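Local coordinates for protein nisin leader peptide-processing serine protease NisP (Lactococcus lactis subsp. lactis, PDB 4MZD) that probably cleaves the leader peptide from the nisin precursor, acting as a subtilisin-like serine endopeptidase associated with the cell wall, at residues Gly197-Asn202 / Lys238-Val243; Ala189-Ala194 / Ile232-Ala237; Ser360-Leu365 / Leu395-Leu400; Asp284-Gly289 / Asp306-Pro311. All blocks are in the same frame, centred on the assembly; numbering follows the deposited sequence.

Contact 1: residues Gly197-Asn202 / Lys238-Val243; sequences GNKVIN and KGSIVV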
loop_
_atom_site.group_PDB
_atom_site.type_symbol
_atom_site.label_atom_id
_atom_site.label_comp_id
_atom_site.label_asym_id
_atom_site.label_seq_id
_atom_site.Cartn_x
_atom_site.Cartn_y
_atom_site.Cartn_z
ATOM N N GLY A 197 -8.209 -5.208 -16.093
ATOM C CA GLY A 197 -7.981 -3.912 -16.709
ATOM C C GLY A 197 -7.640 -2.770 -15.767
ATOM O O GLY A 197 -7.696 -1.608 -16.169
ATOM N N ASN A 198 -7.282 -3.082 -14.525
ATOM C CA ASN A 198 -6.849 -2.051 -13.592
ATOM C C ASN A 198 -5.454 -1.588 -13.955
ATOM O O ASN A 198 -4.490 -2.333 -13.779
ATOM C CB ASN A 198 -6.813 -2.594 -12.167
ATOM C CG ASN A 198 -8.173 -3.001 -11.673
ATOM O OD1 ASN A 198 -8.997 -2.154 -11.322
ATOM N ND2 ASN A 198 -8.426 -4.302 -11.651
ATOM N N LYS A 199 -5.314 -0.356 -14.424
ATOM C CA LYS A 199 -3.998 0.087 -14.862
ATOM C C LYS A 199 -3.065 0.457 -13.708
ATOM O O LYS A 199 -1.854 0.564 -13.913
ATOM C CB LYS A 199 -4.110 1.208 -15.887
ATOM C CG LYS A 199 -4.818 0.762 -17.174
ATOM C CD LYS A 199 -4.227 -0.528 -17.768
ATOM C CE LYS A 199 -5.090 -1.077 -18.911
ATOM N NZ LYS A 199 -4.574 -2.369 -19.477
ATOM N N VAL A 200 -3.623 0.634 -12.510
ATOM C CA VAL A 200 -2.844 0.821 -11.294
ATOM C C VAL A 200 -3.301 -0.222 -10.282
ATOM O O VAL A 200 -4.499 -0.430 -10.100
ATOM C CB VAL A 200 -3.018 2.245 -10.715
ATOM C CG1 VAL A 200 -2.186 2.415 -9.451
ATOM C CG2 VAL A 200 -2.661 3.303 -11.766
ATOM N N ILE A 201 -2.334 -0.895 -9.658
ATOM C CA ILE A 201 -2.593 -1.969 -8.707
ATOM C C ILE A 201 -1.882 -1.624 -7.400
ATOM O O ILE A 201 -0.669 -1.414 -7.383
ATOM C CB ILE A 201 -2.081 -3.320 -9.270
ATOM C CG1 ILE A 201 -2.826 -3.679 -10.564
ATOM C CG2 ILE A 201 -2.223 -4.428 -8.248
ATOM C CD1 ILE A 201 -2.242 -4.860 -11.321
ATOM N N ASN A 202 -2.652 -1.550 -6.314
ATOM C CA ASN A 202 -2.155 -1.137 -5.005
ATOM C C ASN A 202 -1.948 -2.336 -4.097
ATOM O O ASN A 202 -2.893 -3.098 -3.863
ATOM C CB ASN A 202 -3.174 -0.183 -4.359
ATOM C CG ASN A 202 -2.677 0.423 -3.054
ATOM O OD1 ASN A 202 -2.134 1.525 -3.047
ATOM N ND2 ASN A 202 -2.836 -0.300 -1.951
ATOM N N LYS A 238 0.549 -6.512 -19.507
ATOM C CA LYS A 238 -0.846 -6.120 -19.694
ATOM C C LYS A 238 -1.039 -4.607 -19.651
ATOM O O LYS A 238 -2.119 -4.107 -19.954
ATOM C CB LYS A 238 -1.732 -6.776 -18.631
ATOM C CG LYS A 238 -1.787 -8.296 -18.703
ATOM C CD LYS A 238 -2.697 -8.780 -19.822
ATOM C CE LYS A 238 -4.155 -8.486 -19.515
ATOM N NZ LYS A 238 -5.077 -9.082 -20.527
ATOM N N GLY A 239 0.005 -3.884 -19.264
ATOM C CA GLY A 239 -0.043 -2.436 -19.213
ATOM C C GLY A 239 -0.357 -1.846 -17.850
ATOM O O GLY A 239 -0.655 -0.656 -17.757
ATOM N N SER A 240 -0.277 -2.665 -16.800
ATOM C CA SER A 240 -0.542 -2.213 -15.436
ATOM C C SER A 240 0.745 -1.871 -14.702
ATOM O O SER A 240 1.806 -2.421 -15.002
ATOM C CB SER A 240 -1.290 -3.291 -14.650
ATOM O OG SER A 240 -2.555 -3.556 -15.214
ATOM N N ILE A 241 0.643 -0.966 -13.732
ATOM C CA ILE A 241 1.739 -0.680 -12.827
ATOM C C ILE A 241 1.332 -1.098 -11.424
ATOM O O ILE A 241 0.170 -0.978 -11.042
ATOM C CB ILE A 241 2.136 0.811 -12.861
ATOM C CG1 ILE A 241 3.516 1.009 -12.226
ATOM C CG2 ILE A 241 1.069 1.679 -12.197
ATOM C CD1 ILE A 241 4.181 2.314 -12.592
ATOM N N VAL A 242 2.306 -1.596 -10.671
ATOM C CA VAL A 242 2.100 -2.023 -9.298
ATOM C C VAL A 242 2.781 -1.030 -8.365
ATOM O O VAL A 242 3.923 -0.629 -8.601
ATOM C CB VAL A 242 2.662 -3.440 -9.088
ATOM C CG1 VAL A 242 2.580 -3.846 -7.627
ATOM C CG2 VAL A 242 1.929 -4.435 -9.985
ATOM N N VAL A 243 2.053 -0.638 -7.322
ATOM C CA VAL A 243 2.502 0.312 -6.311
ATOM C C VAL A 243 2.432 -0.423 -4.980
ATOM O O VAL A 243 1.376 -0.936 -4.614
ATOM C CB VAL A 243 1.571 1.546 -6.290
ATOM C CG1 VAL A 243 2.082 2.612 -5.340
ATOM C CG2 VAL A 243 1.390 2.113 -7.699
HETATM O O HOH W 1 -0.204 1.605 -16.093
HETATM O O HOH W 2 -4.366 -4.128 -17.246
#
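Lys199, Ile201, Ile241 and Val243 pair the backbones of 197-202 and 238-243 as parallel strands. Ile241 N bonds Lys199 O at 2.9 Å, Ile201 N bonds Ile241 O, and Val243 N reaches Ile201 O at 2.8 Å with 165° at the hydrogen. A water donates to both Lys199 O and Gly239 O.

Ahead of the strands, side chains do the bonding. Ser240 OG, beside its own backbone N (chi1 -63°), donates to Asn198 O at 2.7 Å and accepts from a second water, which in turn accepts a hydrogen bond from Lys199 NZ. The lysine bends at chi2 (-51°), laying CD 3.6 Å from Gly239 O and giving NZ a weak bond to Lys238 O.

Strand 200-210, helix 222-238 and strand 241-245 form a beta-alpha-beta crossover of the subtilase core; Gly197 and Gly239 each end the preceding helix in a Schellman motif.

Apolar contacts split by face. Val200 sets CG2 alongside Ile241 CG2 (4.1 Å) and CG1 against Val243 CG2 (4.0 Å); on the opposite face Ile201 CB packs on Val242 CG2 at 4.2 Å. Asn202, bonded to Ser360, has its side chain about 5 Å from that of Asp100, a predicted charge-relay residue.

Contact 2: residues Ala189-Ala194 / Ile232-Ala237; sequences AIRRAA and INYATA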
loop_
_atom_site.group_PDB
_atom_site.type_symbol
_atom_site.label_atom_id
_atom_site.label_comp_id
_atom_site.label_asym_id
_atom_site.label_seq_id
_atom_site.Cartn_x
_atom_site.Cartn_y
_atom_site.Cartn_z
ATOM N N ALA A 189 -3.679 -12.514 -7.279
ATOM C CA ALA A 189 -4.419 -11.255 -7.249
ATOM C C ALA A 189 -3.847 -10.229 -8.219
ATOM O O ALA A 189 -4.602 -9.501 -8.868
ATOM C CB ALA A 189 -4.453 -10.689 -5.835
ATOM N N ILE A 190 -2.520 -10.165 -8.319
ATOM C CA ILE A 190 -1.885 -9.245 -9.257
ATOM C C ILE A 190 -2.305 -9.577 -10.686
ATOM O O ILE A 190 -2.688 -8.697 -11.457
ATOM C CB ILE A 190 -0.348 -9.290 -9.127
ATOM C CG1 ILE A 190 0.095 -8.681 -7.788
ATOM C CG2 ILE A 190 0.308 -8.574 -10.303
ATOM C CD1 ILE A 190 1.546 -8.998 -7.421
ATOM N N ARG A 191 -2.243 -10.857 -11.034
ATOM C CA ARG A 191 -2.633 -11.285 -12.374
ATOM C C ARG A 191 -4.097 -10.965 -12.656
ATOM O O ARG A 191 -4.440 -10.478 -13.737
ATOM C CB ARG A 191 -2.386 -12.781 -12.550
ATOM C CG ARG A 191 -0.927 -13.162 -12.500
ATOM C CD ARG A 191 -0.765 -14.666 -12.611
ATOM N NE ARG A 191 0.625 -15.069 -12.450
ATOM C CZ ARG A 191 1.497 -15.150 -13.449
ATOM N NH1 ARG A 191 1.118 -14.862 -14.691
ATOM N NH2 ARG A 191 2.749 -15.519 -13.203
ATOM N N ARG A 192 -4.957 -11.243 -11.683
ATOM C CA ARG A 192 -6.391 -11.013 -11.837
ATOM C C ARG A 192 -6.710 -9.525 -11.978
ATOM O O ARG A 192 -7.538 -9.132 -12.802
ATOM C CB ARG A 192 -7.151 -11.606 -10.649
ATOM C CG ARG A 192 -8.664 -11.590 -10.785
ATOM C CD ARG A 192 -9.130 -12.513 -11.906
ATOM N NE ARG A 192 -9.420 -11.785 -13.135
ATOM C CZ ARG A 192 -9.664 -12.371 -14.302
ATOM N NH1 ARG A 192 -9.626 -13.693 -14.401
ATOM N NH2 ARG A 192 -9.933 -11.637 -15.373
ATOM N N ALA A 193 -6.055 -8.699 -11.170
ATOM C CA ALA A 193 -6.262 -7.261 -11.247
ATOM C C ALA A 193 -5.838 -6.724 -12.612
ATOM O O ALA A 193 -6.501 -5.853 -13.166
ATOM C CB ALA A 193 -5.515 -6.558 -10.131
ATOM N N ALA A 194 -4.735 -7.239 -13.150
ATOM C CA ALA A 194 -4.275 -6.830 -14.473
ATOM C C ALA A 194 -5.235 -7.317 -15.556
ATOM O O ALA A 194 -5.569 -6.574 -16.485
ATOM C CB ALA A 194 -2.871 -7.344 -14.728
ATOM N N ILE A 232 4.385 -9.839 -11.623
ATOM C CA ILE A 232 4.661 -8.442 -11.929
ATOM C C ILE A 232 5.006 -8.238 -13.403
ATOM O O ILE A 232 4.575 -7.260 -14.018
ATOM C CB ILE A 232 5.767 -7.899 -11.014
ATOM C CG1 ILE A 232 5.225 -7.768 -9.593
ATOM C CG2 ILE A 232 6.292 -6.561 -11.519
ATOM C CD1 ILE A 232 6.291 -7.669 -8.554
ATOM N N ASN A 233 5.773 -9.163 -13.972
ATOM C CA ASN A 233 6.071 -9.112 -15.396
ATOM C C ASN A 233 4.803 -9.234 -16.221
ATOM O O ASN A 233 4.652 -8.573 -17.239
ATOM C CB ASN A 233 7.062 -10.207 -15.785
ATOM C CG ASN A 233 8.481 -9.872 -15.383
ATOM O OD1 ASN A 233 8.820 -8.708 -15.171
ATOM N ND2 ASN A 233 9.326 -10.890 -15.286
ATOM N N TYR A 234 3.889 -10.081 -15.767
ATOM C CA TYR A 234 2.620 -10.240 -16.454
ATOM C C TYR A 234 1.800 -8.955 -16.387
ATOM O O TYR A 234 1.250 -8.502 -17.389
ATOM C CB TYR A 234 1.835 -11.400 -15.861
ATOM C CG TYR A 234 0.525 -11.624 -16.559
ATOM C CD1 TYR A 234 0.486 -12.216 -17.816
ATOM C CD2 TYR A 234 -0.676 -11.230 -15.975
ATOM C CE1 TYR A 234 -0.702 -12.414 -18.470
ATOM C CE2 TYR A 234 -1.881 -11.434 -16.625
ATOM C CZ TYR A 234 -1.884 -12.030 -17.878
ATOM O OH TYR A 234 -3.057 -12.248 -18.562
ATOM N N ALA A 235 1.722 -8.363 -15.202
ATOM C CA ALA A 235 0.988 -7.113 -15.043
ATOM C C ALA A 235 1.563 -6.050 -15.972
ATOM O O ALA A 235 0.825 -5.332 -16.639
ATOM C CB ALA A 235 1.040 -6.653 -13.590
ATOM N N THR A 236 2.885 -5.959 -16.024
ATOM C CA THR A 236 3.542 -5.034 -16.933
ATOM C C THR A 236 3.173 -5.308 -18.391
ATOM O O THR A 236 2.862 -4.381 -19.141
ATOM C CB THR A 236 5.059 -5.106 -16.761
ATOM O OG1 THR A 236 5.384 -4.721 -15.421
ATOM C CG2 THR A 236 5.758 -4.181 -17.735
ATOM N N ALA A 237 3.200 -6.579 -18.790
ATOM C CA ALA A 237 2.849 -6.961 -20.159
ATOM C C ALA A 237 1.426 -6.524 -20.506
ATOM O O ALA A 237 1.131 -6.206 -21.655
ATOM C CB ALA A 237 3.005 -8.464 -20.347
#
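Tyr234 and Arg191 meet with their side chains crossing at about a right angle, the phenol ring and guanidinium planes turned 35° apart. The tyrosine gets there because CG stands anti to the backbone N (chi1 -179°), which carries the ring across to helix 183-195. Arg191 runs extended from CG to NE across it, and two parts of that chain touch: CG lies 4.0 Å from Tyr234 CD2, while NH1 approaches Tyr234 CB obliquely at 3.7 Å. At the ring's edge, and in its plane, Arg191 O sits 4.0 Å from Tyr234 CE2. The polar ends are held elsewhere, Tyr234 OH by Asp195 and Arg191 NH2 by a weak bond to Ser230.

Further into the interface the groups are small and apolar. Ala194 points its methyl at the backbone of the other helix, CB lying 3.9 Å from Ala235 CA. Ala235 CB in turn receives Ile190 CG2 at 3.9 Å, and Ile190 CD1 makes a looser contact with Ile232 CG1 at 4.4 Å. The segments 189-194 and 232-237 run nearly parallel, 6° apart, with axes 8.8 Å from each other at their closest. Both belong to helices packed against the same face of the central sheet in this subtilase fold: Ile190 also touches Ile203 and Ile99 on its strands.

Between the two segments there is van der Waals contact and no polar bond. The alanines allow the close approach at the buried side, whereas the partly exposed Arg191 and Tyr234 close the outer side by contact of the arginine chain and NH1 with the tyrosine CB and ring.

Contact 3: residues Ser360-Leu365 / Leu395-Leu400; sequences SGALAL and LNIVDL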
loop_
_atom_site.group_PDB
_atom_site.type_symbol
_atom_site.label_atom_id
_atom_site.label_comp_id
_atom_site.label_asym_id
_atom_site.label_seq_id
_atom_site.Cartn_x
_atom_site.Cartn_y
_atom_site.Cartn_z
ATOM N N SER A 360 -0.955 5.513 -5.387
ATOM C CA SER A 360 -1.756 4.790 -6.381
ATOM C C SER A 360 -2.851 5.658 -6.988
ATOM O O SER A 360 -3.040 5.682 -8.203
ATOM C CB SER A 360 -2.399 3.553 -5.767
ATOM O OG SER A 360 -1.405 2.619 -5.421
ATOM N N GLY A 361 -3.595 6.359 -6.139
ATOM C CA GLY A 361 -4.658 7.208 -6.638
ATOM C C GLY A 361 -4.127 8.341 -7.499
ATOM O O GLY A 361 -4.722 8.685 -8.519
ATOM N N ALA A 362 -3.020 8.945 -7.078
ATOM C CA ALA A 362 -2.407 10.024 -7.841
ATOM C C ALA A 362 -1.961 9.532 -9.216
ATOM O O ALA A 362 -2.165 10.209 -10.229
ATOM C CB ALA A 362 -1.238 10.601 -7.074
ATOM N N LEU A 363 -1.339 8.357 -9.254
ATOM C CA LEU A 363 -0.920 7.776 -10.523
ATOM C C LEU A 363 -2.104 7.506 -11.428
ATOM O O LEU A 363 -2.021 7.715 -12.636
ATOM C CB LEU A 363 -0.150 6.485 -10.292
ATOM C CG LEU A 363 1.291 6.633 -9.835
ATOM C CD1 LEU A 363 1.785 5.273 -9.391
ATOM C CD2 LEU A 363 2.158 7.198 -10.958
ATOM N N ALA A 364 -3.203 7.036 -10.848
ATOM C CA ALA A 364 -4.398 6.772 -11.636
ATOM C C ALA A 364 -4.934 8.069 -12.254
ATOM O O ALA A 364 -5.359 8.073 -13.410
ATOM C CB ALA A 364 -5.449 6.077 -10.790
ATOM N N LEU A 365 -4.903 9.172 -11.507
ATOM C CA LEU A 365 -5.307 10.468 -12.066
ATOM C C LEU A 365 -4.475 10.817 -13.302
ATOM O O LEU A 365 -5.015 11.264 -14.309
ATOM C CB LEU A 365 -5.181 11.582 -11.022
ATOM C CG LEU A 365 -6.147 11.554 -9.833
ATOM C CD1 LEU A 365 -5.733 12.568 -8.782
ATOM C CD2 LEU A 365 -7.589 11.790 -10.267
ATOM N N LEU A 395 5.421 12.651 -2.637
ATOM C CA LEU A 395 4.265 12.839 -3.502
ATOM C C LEU A 395 3.732 14.261 -3.393
ATOM O O LEU A 395 3.500 14.768 -2.292
ATOM C CB LEU A 395 3.157 11.865 -3.105
ATOM C CG LEU A 395 1.873 11.979 -3.930
ATOM C CD1 LEU A 395 2.105 11.531 -5.370
ATOM C CD2 LEU A 395 0.769 11.160 -3.286
ATOM N N ASN A 396 3.536 14.893 -4.544
ATOM C CA ASN A 396 2.873 16.185 -4.616
ATOM C C ASN A 396 1.966 16.132 -5.827
ATOM O O ASN A 396 2.432 16.130 -6.968
ATOM C CB ASN A 396 3.877 17.328 -4.730
ATOM C CG ASN A 396 3.207 18.683 -4.694
ATOM O OD1 ASN A 396 2.461 19.039 -5.601
ATOM N ND2 ASN A 396 3.463 19.444 -3.637
ATOM N N ILE A 397 0.665 16.057 -5.575
ATOM C CA ILE A 397 -0.276 15.772 -6.648
ATOM C C ILE A 397 -0.427 16.947 -7.608
ATOM O O ILE A 397 -0.610 16.746 -8.805
ATOM C CB ILE A 397 -1.634 15.296 -6.096
ATOM C CG1 ILE A 397 -1.413 14.067 -5.209
ATOM C CG2 ILE A 397 -2.592 14.985 -7.234
ATOM C CD1 ILE A 397 -2.668 13.500 -4.598
ATOM N N VAL A 398 -0.335 18.169 -7.092
ATOM C CA VAL A 398 -0.352 19.326 -7.975
ATOM C C VAL A 398 0.813 19.269 -8.971
ATOM O O VAL A 398 0.623 19.474 -10.176
ATOM C CB VAL A 398 -0.366 20.649 -7.184
ATOM C CG1 VAL A 398 -0.172 21.827 -8.126
ATOM C CG2 VAL A 398 -1.676 20.778 -6.412
ATOM N N ASP A 399 2.014 18.975 -8.478
ATOM C CA ASP A 399 3.175 18.869 -9.360
ATOM C C ASP A 399 2.977 17.756 -10.383
ATOM O O ASP A 399 3.326 17.903 -11.557
ATOM C CB ASP A 399 4.456 18.592 -8.573
ATOM C CG ASP A 399 4.947 19.794 -7.798
ATOM O OD1 ASP A 399 4.455 20.920 -8.028
ATOM O OD2 ASP A 399 5.854 19.609 -6.964
ATOM N N LEU A 400 2.416 16.643 -9.931
ATOM C CA LEU A 400 2.226 15.497 -10.797
ATOM C C LEU A 400 1.224 15.812 -11.907
ATOM O O LEU A 400 1.480 15.532 -13.079
ATOM C CB LEU A 400 1.758 14.310 -9.967
ATOM C CG LEU A 400 1.758 12.962 -10.671
ATOM C CD1 LEU A 400 3.150 12.636 -11.185
ATOM C CD2 LEU A 400 1.276 11.896 -9.709
#
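Ala362 carries the contact: its single methyl meets three side chains of 395-400. Ala362 CB lies 3.9 Å from Leu395 CD1, 3.9 Å from Ile397 CG1 and 3.9 Å from Leu400 CD2, so one small group sits among a leucine before the helix and two residues of its first turn. Leu400 comes to that place with CG anti to its backbone N (chi1 -169°), which swings CD2 to the backbone of the first segment too. There the next residue, Leu363, is grazed at its N, 4.4 Å from Leu400 CD2, while its side chain packs on Leu378 and Leu382 of helix 375-384. Further along, Leu365 CD1 touches Ile397 CG2 at 4.3 Å, a looser meeting on another flank of the helix.

Helix 356-370 follows the predicted nucleophile Ser353 in sequence, as in subtilases generally, and this contact sets the short helix 397-402 against it. That helix is capped by Asn396, whose OD1 accepts from Asp399 N at 2.9 Å and 165° at the hydrogen. The cap lies away from the interface, so one N-H of the first turn is satisfied there, while the joint with 360-365 is made by buried aliphatic groups in van der Waals contact.

Contact 4: residues Asp284-Gly289 / Asp306-Pro311; sequences DVIAVG and DAIYAP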
loop_
_atom_site.group_PDB
_atom_site.type_symbol
_atom_site.label_atom_id
_atom_site.label_comp_id
_atom_site.label_asym_id
_atom_site.label_seq_id
_atom_site.Cartn_x
_atom_site.Cartn_y
_atom_site.Cartn_z
ATOM N N ASP A 284 10.288 -2.577 -11.641
ATOM C CA ASP A 284 9.134 -1.966 -12.290
ATOM C C ASP A 284 8.041 -1.534 -11.316
ATOM O O ASP A 284 7.107 -0.834 -11.698
ATOM C CB ASP A 284 8.580 -2.890 -13.369
ATOM C CG ASP A 284 9.547 -3.063 -14.527
ATOM O OD1 ASP A 284 10.364 -2.146 -14.766
ATOM O OD2 ASP A 284 9.500 -4.114 -15.189
ATOM N N VAL A 285 8.167 -1.950 -10.060
ATOM C CA VAL A 285 7.219 -1.578 -9.019
ATOM C C VAL A 285 7.573 -0.205 -8.456
ATOM O O VAL A 285 8.746 0.141 -8.339
ATOM C CB VAL A 285 7.208 -2.655 -7.901
ATOM C CG1 VAL A 285 6.387 -2.219 -6.694
ATOM C CG2 VAL A 285 6.698 -3.975 -8.451
ATOM N N ILE A 286 6.556 0.576 -8.115
ATOM C CA ILE A 286 6.759 1.822 -7.384
ATOM C C ILE A 286 6.699 1.522 -5.893
ATOM O O ILE A 286 5.648 1.166 -5.369
ATOM C CB ILE A 286 5.704 2.868 -7.778
ATOM C CG1 ILE A 286 5.844 3.187 -9.268
ATOM C CG2 ILE A 286 5.836 4.122 -6.923
ATOM C CD1 ILE A 286 4.794 4.088 -9.814
ATOM N N ALA A 287 7.849 1.629 -5.232
ATOM C CA ALA A 287 7.949 1.405 -3.792
ATOM C C ALA A 287 7.618 2.688 -3.053
ATOM O O ALA A 287 8.128 3.758 -3.397
ATOM C CB ALA A 287 9.351 0.936 -3.421
ATOM N N VAL A 288 6.769 2.576 -2.032
ATOM C CA VAL A 288 6.301 3.748 -1.307
ATOM C C VAL A 288 6.614 3.625 0.179
ATOM O O VAL A 288 6.213 2.663 0.840
ATOM C CB VAL A 288 4.784 3.961 -1.479
ATOM C CG1 VAL A 288 4.368 5.243 -0.784
ATOM C CG2 VAL A 288 4.409 3.981 -2.966
ATOM N N GLY A 289 7.338 4.610 0.702
ATOM C CA GLY A 289 7.585 4.702 2.127
ATOM C C GLY A 289 6.792 5.836 2.743
ATOM O O GLY A 289 6.020 6.529 2.061
ATOM N N ASP A 306 15.366 4.389 -3.810
ATOM C CA ASP A 306 14.602 4.491 -5.048
ATOM C C ASP A 306 13.096 4.553 -4.796
ATOM O O ASP A 306 12.297 4.313 -5.702
ATOM C CB ASP A 306 14.922 3.310 -5.970
ATOM C CG ASP A 306 16.411 3.117 -6.175
ATOM O OD1 ASP A 306 17.141 4.128 -6.243
ATOM O OD2 ASP A 306 16.853 1.952 -6.268
ATOM N N ALA A 307 12.711 4.876 -3.565
ATOM C CA ALA A 307 11.301 4.978 -3.220
ATOM C C ALA A 307 10.758 6.396 -3.364
ATOM O O ALA A 307 11.508 7.368 -3.476
ATOM C CB ALA A 307 11.080 4.473 -1.813
ATOM N N ILE A 308 9.439 6.491 -3.367
ATOM C CA ILE A 308 8.747 7.751 -3.159
ATOM C C ILE A 308 8.086 7.668 -1.790
ATOM O O ILE A 308 7.753 6.572 -1.327
ATOM C CB ILE A 308 7.713 8.023 -4.267
ATOM C CG1 ILE A 308 7.098 9.417 -4.109
ATOM C CG2 ILE A 308 6.636 6.946 -4.289
ATOM C CD1 ILE A 308 6.220 9.820 -5.276
ATOM N N TYR A 309 7.910 8.812 -1.137
ATOM C CA TYR A 309 7.346 8.843 0.207
ATOM C C TYR A 309 6.067 9.665 0.238
ATOM O O TYR A 309 5.927 10.643 -0.497
ATOM C CB TYR A 309 8.369 9.404 1.202
ATOM C CG TYR A 309 9.593 8.524 1.322
ATOM C CD1 TYR A 309 9.703 7.585 2.341
ATOM C CD2 TYR A 309 10.625 8.608 0.395
ATOM C CE1 TYR A 309 10.809 6.766 2.440
ATOM C CE2 TYR A 309 11.731 7.790 0.482
ATOM C CZ TYR A 309 11.815 6.868 1.502
ATOM O OH TYR A 309 12.913 6.044 1.607
ATOM N N ALA A 310 5.127 9.255 1.078
ATOM C CA ALA A 310 3.897 10.015 1.255
ATOM C C ALA A 310 3.443 9.874 2.706
ATOM O O ALA A 310 3.942 9.019 3.439
ATOM C CB ALA A 310 2.827 9.538 0.281
ATOM N N PRO A 311 2.505 10.725 3.146
ATOM C CA PRO A 311 2.168 10.709 4.576
ATOM C C PRO A 311 1.616 9.379 5.093
ATOM O O PRO A 311 0.611 8.871 4.587
ATOM C CB PRO A 311 1.139 11.837 4.701
ATOM C CG PRO A 311 1.552 12.799 3.627
ATOM C CD PRO A 311 1.948 11.909 2.470
HETATM O O HOH W 3 10.315 2.345 -6.509
#
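Ile308, Val288 and Gly289 make this a parallel strand pairing at one flank of the main subtilase sheet, where strand 286-291 receives strand 308-311. Three backbone bonds give the evidence: Ile308 N to Ala287 O at 3.0 Å, Gly289 N to Ile308 O at 2.9 Å, and Ala310 N to Gly289 O at 3.0 Å. All three are fairly straight, with 157° to 163° at the hydrogen. The short strand segments splay by 42°, in keeping with a twisted sheet. Before the paired region a water accepts from Ala287 N and also lies 2.9 Å from Asp306 O.

On one face, aliphatic branches lie alongside each other. Ile308 has CG1 anti to the backbone N, which leaves CG2 in the crowded position between N and the carbonyl carbon; this methyl meets Val288 CG2 at 3.9 Å and Ile286 CG2 at 3.9 Å, all three side chains pointing the same way. The opposite face is built differently. Gly289 has no side chain there, and the Tyr309 ring comes obliquely to its backbone, CD1 lying 3.4 Å from Gly289 C. Tyr309 OH bonds Gly304 N, which fixes the far end of the ring.

The aliphatic face of Ile286, Val288 and Ile308 is covered by helix 356-370, through Leu363, Thr356 and Val359. Strand 241-245 continues the sheet beyond Ile286 and Val288, and at the end of the other strand Pro311 packs on helix 73-79.

How the contacts relate
Contacts 1 and 4 are pairings within the same sheet, joined where Val242 O meets Ile286 N, and both rest on backbone hydrogen bonds. Contacts 2 and 3 join helices instead and rely on apolar fit. They lie in the layers flanking that sheet: the helices of contact 2 lead directly into the strands of contact 1, while helix 356-370 of contact 3 covers the other face, with Leu363 on Ile286 and Ser360 bonded to Asn202. Leu395 N to Tyr309 O ties contact 3 to contact 4. Contact 3 is wholly buried; contacts 1 and 2 reach the surface at their margins, where lysine, water, arginine and tyrosine appear. Contact 4 is mostly buried.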